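Local atomic coordinates of spindle assembly checkpoint serine/threonine-protein kinase BUB1 (Saccharomyces cerevisiae, PDB entry 3ESL), a protein that phosphorylates serine and threonine residues of proteins such as BUB3 and acts in the spindle assembly checkpoint, which delays anaphase until chromosomes are bioriented. Residues L114-F117 with Y118-F121; N9-K12 with I13-Q17. All coordinates share one frame; numbering follows the deposited sequence.

Contact 1: residues L114-F117 with Y118-F121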
loop_
_atom_site.group_PDB
_atom_site.type_symbol
_atom_site.label_atom_id
_atom_site.label_comp_id
_atom_site.label_asym_id
_atom_site.label_seq_id
_atom_site.Cartn_x
_atom_site.Cartn_y
_atom_site.Cartn_z
ATOM N N LEU A 114 4.975 -0.088 11.172
ATOM C CA LEU A 114 4.126 1.104 11.091
ATOM C C LEU A 114 2.651 0.807 11.362
ATOM O O LEU A 114 2.069 -0.081 10.727
ATOM C CB LEU A 114 4.260 1.763 9.706
ATOM C CG LEU A 114 5.686 2.229 9.367
ATOM C CD1 LEU A 114 5.729 2.730 7.942
ATOM C CD2 LEU A 114 6.154 3.320 10.355
ATOM N N SER A 115 2.050 1.581 12.271
ATOM C CA SER A 115 0.627 1.415 12.623
ATOM C C SER A 115 -0.305 1.439 11.413
ATOM O O SER A 115 -1.274 0.679 11.349
ATOM C CB SER A 115 0.186 2.496 13.617
ATOM O OG SER A 115 0.860 2.340 14.841
ATOM N N LEU A 116 -0.026 2.329 10.463
ATOM C CA LEU A 116 -0.847 2.469 9.276
ATOM C C LEU A 116 -1.027 1.146 8.540
ATOM O O LEU A 116 -2.112 0.870 8.022
ATOM C CB LEU A 116 -0.249 3.530 8.345
ATOM C CG LEU A 116 -1.072 3.831 7.082
ATOM C CD1 LEU A 116 -2.437 4.385 7.432
ATOM C CD2 LEU A 116 -0.304 4.767 6.176
ATOM N N PHE A 117 0.029 0.332 8.506
ATOM C CA PHE A 117 -0.037 -0.944 7.797
ATOM C C PHE A 117 -1.134 -1.809 8.415
ATOM O O PHE A 117 -2.024 -2.316 7.717
ATOM C CB PHE A 117 1.307 -1.674 7.838
ATOM C CG PHE A 117 1.241 -3.087 7.308
ATOM C CD1 PHE A 117 1.341 -3.337 5.944
ATOM C CD2 PHE A 117 1.048 -4.169 8.177
ATOM C CE1 PHE A 117 1.256 -4.653 5.449
ATOM C CE2 PHE A 117 0.969 -5.486 7.690
ATOM C CZ PHE A 117 1.079 -5.726 6.321
ATOM N N TYR A 118 -1.074 -1.948 9.734
ATOM C CA TYR A 118 -2.041 -2.793 10.437
ATOM C C TYR A 118 -3.438 -2.215 10.392
ATOM O O TYR A 118 -4.414 -2.966 10.235
ATOM C CB TYR A 118 -1.576 -3.026 11.870
ATOM C CG TYR A 118 -0.259 -3.748 11.899
ATOM C CD1 TYR A 118 -0.197 -5.143 11.866
ATOM C CD2 TYR A 118 0.940 -3.034 11.934
ATOM C CE1 TYR A 118 1.035 -5.801 11.869
ATOM C CE2 TYR A 118 2.165 -3.685 11.940
ATOM C CZ TYR A 118 2.208 -5.059 11.910
ATOM O OH TYR A 118 3.426 -5.691 11.915
ATOM N N GLU A 119 -3.547 -0.892 10.513
ATOM C CA GLU A 119 -4.865 -0.223 10.420
ATOM C C GLU A 119 -5.562 -0.477 9.081
ATOM O O GLU A 119 -6.746 -0.838 9.033
ATOM C CB GLU A 119 -4.730 1.283 10.675
ATOM C CG GLU A 119 -4.323 1.597 12.116
ATOM C CD GLU A 119 -3.940 3.057 12.337
ATOM O OE1 GLU A 119 -3.406 3.696 11.402
ATOM O OE2 GLU A 119 -4.170 3.564 13.461
ATOM N N GLU A 120 -4.817 -0.290 7.995
ATOM C CA GLU A 120 -5.360 -0.480 6.655
ATOM C C GLU A 120 -5.653 -1.945 6.321
ATOM O O GLU A 120 -6.696 -2.246 5.733
ATOM C CB GLU A 120 -4.431 0.158 5.612
ATOM C CG GLU A 120 -4.359 1.693 5.729
ATOM C CD GLU A 120 -5.668 2.397 5.366
ATOM O OE1 GLU A 120 -6.420 1.899 4.499
ATOM O OE2 GLU A 120 -5.940 3.468 5.952
ATOM N N PHE A 121 -4.740 -2.840 6.695
ATOM C CA PHE A 121 -4.906 -4.266 6.453
ATOM C C PHE A 121 -6.126 -4.750 7.259
ATOM O O PHE A 121 -6.997 -5.455 6.737
ATOM C CB PHE A 121 -3.621 -4.995 6.856
ATOM C CG PHE A 121 -3.509 -6.425 6.344
ATOM C CD1 PHE A 121 -4.553 -7.044 5.656
ATOM C CD2 PHE A 121 -2.348 -7.151 6.597
ATOM C CE1 PHE A 121 -4.430 -8.370 5.206
ATOM C CE2 PHE A 121 -2.225 -8.479 6.167
ATOM C CZ PHE A 121 -3.259 -9.082 5.470
#
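E119 N donates to S115 O at 2.9 Å, with the N-H...O angle at 168°. E120 N to L116 O and F121 N to F117 O continue the series. These i to i+4 bonds run through the opening turns of helix 115-127, with L114 at its N-cap position. E119 stays close to the backbone it bonds to: its CG is 3.3 Å from S115 O. The chain then extends toward helix 149-165, where OE1 forms a salt bridge with R151 and OE2 a hydrogen bond with S155. This chain is the all-helical N-terminal domain of BUB1, of the TPR clan, and the buried side of this helix carries three aromatic rings. F117 stands between the other two. Its CG is anti to the backbone N (chi1 171°), which swings the ring over Y118. F117 CD2 sits above the centre of the Y118 ring, 3.7 Å from its plane, in a T-shaped stack with the planes at 86°. F121 in turn points its edge toward the face of F117, offset from it, with F121 CD2 3.7 Å from F117 CZ. At its rim, Y118 CD2 comes 3.4 Å from L114 O. Y118 OH is hydrogen-bonded to T112 O and N144 ND2. Were Y118 an alanine, the edge of F117 would probably lose the ring face it points at, and T112 O and N144 ND2 their shared hydroxyl. F121 also stacks on F102, and F117 packs on M105 and F106, all from helix 95-108. On a different side, L116 runs alongside E120, and L116 CD1 touches E120 CG at 3.7 Å.

Contact 2: residues N9-K12 with I13-Q17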
loop_
_atom_site.group_PDB
_atom_site.type_symbol
_atom_site.label_atom_id
_atom_site.label_comp_id
_atom_site.label_asym_id
_atom_site.label_seq_id
_atom_site.Cartn_x
_atom_site.Cartn_y
_atom_site.Cartn_z
ATOM N N ASN A 9 3.031 17.759 -21.497
ATOM C CA ASN A 9 3.740 16.642 -22.129
ATOM C C ASN A 9 5.254 16.708 -22.037
ATOM O O ASN A 9 5.921 15.670 -21.919
ATOM C CB ASN A 9 3.303 16.433 -23.575
ATOM C CG ASN A 9 2.271 15.350 -23.698
ATOM O OD1 ASN A 9 2.608 14.185 -23.925
ATOM N ND2 ASN A 9 1.007 15.711 -23.505
ATOM N N GLN A 10 5.804 17.918 -22.100
ATOM C CA GLN A 10 7.244 18.088 -21.932
ATOM C C GLN A 10 7.640 17.700 -20.508
ATOM O O GLN A 10 8.685 17.090 -20.299
ATOM C CB GLN A 10 7.665 19.527 -22.217
ATOM C CG GLN A 10 7.449 19.922 -23.669
ATOM C CD GLN A 10 7.852 21.348 -23.962
ATOM O OE1 GLN A 10 7.706 22.241 -23.128
ATOM N NE2 GLN A 10 8.358 21.570 -25.164
ATOM N N THR A 11 6.790 18.064 -19.548
ATOM C CA THR A 11 7.061 17.778 -18.140
ATOM C C THR A 11 7.075 16.268 -17.919
ATOM O O THR A 11 7.954 15.755 -17.217
ATOM C CB THR A 11 6.074 18.482 -17.188
ATOM O OG1 THR A 11 6.235 19.904 -17.297
ATOM C CG2 THR A 11 6.345 18.098 -15.730
ATOM N N LYS A 12 6.123 15.572 -18.544
ATOM C CA LYS A 12 6.053 14.115 -18.482
ATOM C C LYS A 12 7.338 13.485 -19.004
ATOM O O LYS A 12 7.929 12.611 -18.362
ATOM C CB LYS A 12 4.827 13.579 -19.243
ATOM C CG LYS A 12 4.729 12.063 -19.216
ATOM C CD LYS A 12 3.414 11.529 -19.782
ATOM C CE LYS A 12 3.391 11.577 -21.299
ATOM N NZ LYS A 12 2.153 10.923 -21.834
ATOM N N ILE A 13 7.787 13.937 -20.174
ATOM C CA ILE A 13 9.008 13.401 -20.753
ATOM C C ILE A 13 10.240 13.752 -19.907
ATOM O O ILE A 13 11.143 12.931 -19.765
ATOM C CB ILE A 13 9.178 13.840 -22.239
ATOM C CG1 ILE A 13 8.018 13.265 -23.069
ATOM C CG2 ILE A 13 10.530 13.377 -22.781
ATOM C CD1 ILE A 13 7.939 13.787 -24.495
ATOM N N ALA A 14 10.267 14.965 -19.349
ATOM C CA ALA A 14 11.347 15.378 -18.459
ATOM C C ALA A 14 11.460 14.415 -17.258
ATOM O O ALA A 14 12.557 13.968 -16.914
ATOM C CB ALA A 14 11.148 16.831 -17.999
ATOM N N TYR A 15 10.325 14.086 -16.646
ATOM C CA TYR A 15 10.328 13.130 -15.523
ATOM C C TYR A 15 10.770 11.735 -15.961
ATOM O O TYR A 15 11.559 11.076 -15.276
ATOM C CB TYR A 15 8.958 13.078 -14.866
ATOM C CG TYR A 15 8.769 14.084 -13.749
ATOM C CD1 TYR A 15 9.557 14.025 -12.589
ATOM C CD2 TYR A 15 7.787 15.068 -13.823
ATOM C CE1 TYR A 15 9.380 14.934 -11.546
ATOM C CE2 TYR A 15 7.613 15.991 -12.785
ATOM C CZ TYR A 15 8.416 15.912 -11.650
ATOM O OH TYR A 15 8.255 16.810 -10.613
ATOM N N GLU A 16 10.298 11.303 -17.128
ATOM C CA GLU A 16 10.636 9.973 -17.626
ATOM C C GLU A 16 12.137 9.859 -17.853
ATOM O O GLU A 16 12.743 8.837 -17.523
ATOM C CB GLU A 16 9.839 9.636 -18.898
ATOM C CG GLU A 16 8.347 9.423 -18.679
ATOM C CD GLU A 16 8.004 8.091 -17.997
ATOM O OE1 GLU A 16 8.862 7.184 -17.993
ATOM O OE2 GLU A 16 6.867 7.953 -17.495
ATOM N N GLN A 17 12.738 10.920 -18.399
ATOM C CA GLN A 17 14.187 10.964 -18.596
ATOM C C GLN A 17 14.957 10.937 -17.283
ATOM O O GLN A 17 15.986 10.279 -17.182
ATOM C CB GLN A 17 14.586 12.195 -19.410
ATOM C CG GLN A 17 14.200 12.093 -20.880
ATOM C CD GLN A 17 14.538 13.348 -21.659
ATOM O OE1 GLN A 17 14.292 13.423 -22.865
ATOM N NE2 GLN A 17 15.097 14.343 -20.978
#
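T11 and Y15 run alongside each other, one helical turn apart. The methyl of T11 does the touching: CG2 is 3.8 Å from Y15 CE2 and almost as near CD2. This follows from the first torsion of T11 (chi1 -64°), which sets CG2 anti to the backbone N. OG1 turns back along the helix and is hydrogen-bonded to Q7 O. The Y15 ring also approaches the T11 carbonyl obliquely, with CD2 3.5 Å from T11 O. That same oxygen accepts from Y15 N at 3.0 Å.

K12 and E16 are also one turn apart, yet their charged ends go to other partners. With CG beside the backbone N (chi1 -69°), E16 lays CG 3.2 Å from K12 O, the acceptor for E16 N; the chain then bends at chi2. Its carboxylate forms a salt bridge with R62 and a hydrogen bond with Y36. K12 NZ is hydrogen-bonded to Y44. I13 lays CG1 3.4 Å from N9 O, and I13 N bonds to that oxygen.

The four backbone bonds between N9-K12 and I13-Q17 are of the i to i+4 kind, as in a regular alpha helix. Helix 4-21 is the first of the BUB1 N-terminal domain. T11, K12, Y15 and E16 meet helix 29-47, where Y15 stacks on Y36. The chemistry implies that this surface turn coheres mainly through its backbone, while the ends of K12 and E16 bond to helices 29-47 and 49-67.

Contact 2 comes first along the chain, in helix 4-21. Contact 1 follows in helix 115-127. Their centres are 34 Å apart and their nearest atoms about 22 Å, so they do not touch. They lie on opposite sides of the chain's centre, in one all-helical domain of the TPR clan. Contact 1 is buried, between helices 77-90, 95-108 and 149-165. Contact 2 is at the surface and faces helix 29-47. Each is a local turn within a single helix, so neither ties distant parts of the chain by itself. Contact 2 thus belongs to the first helix, and contact 1 to the interior, of one helical array built by packing helix against helix.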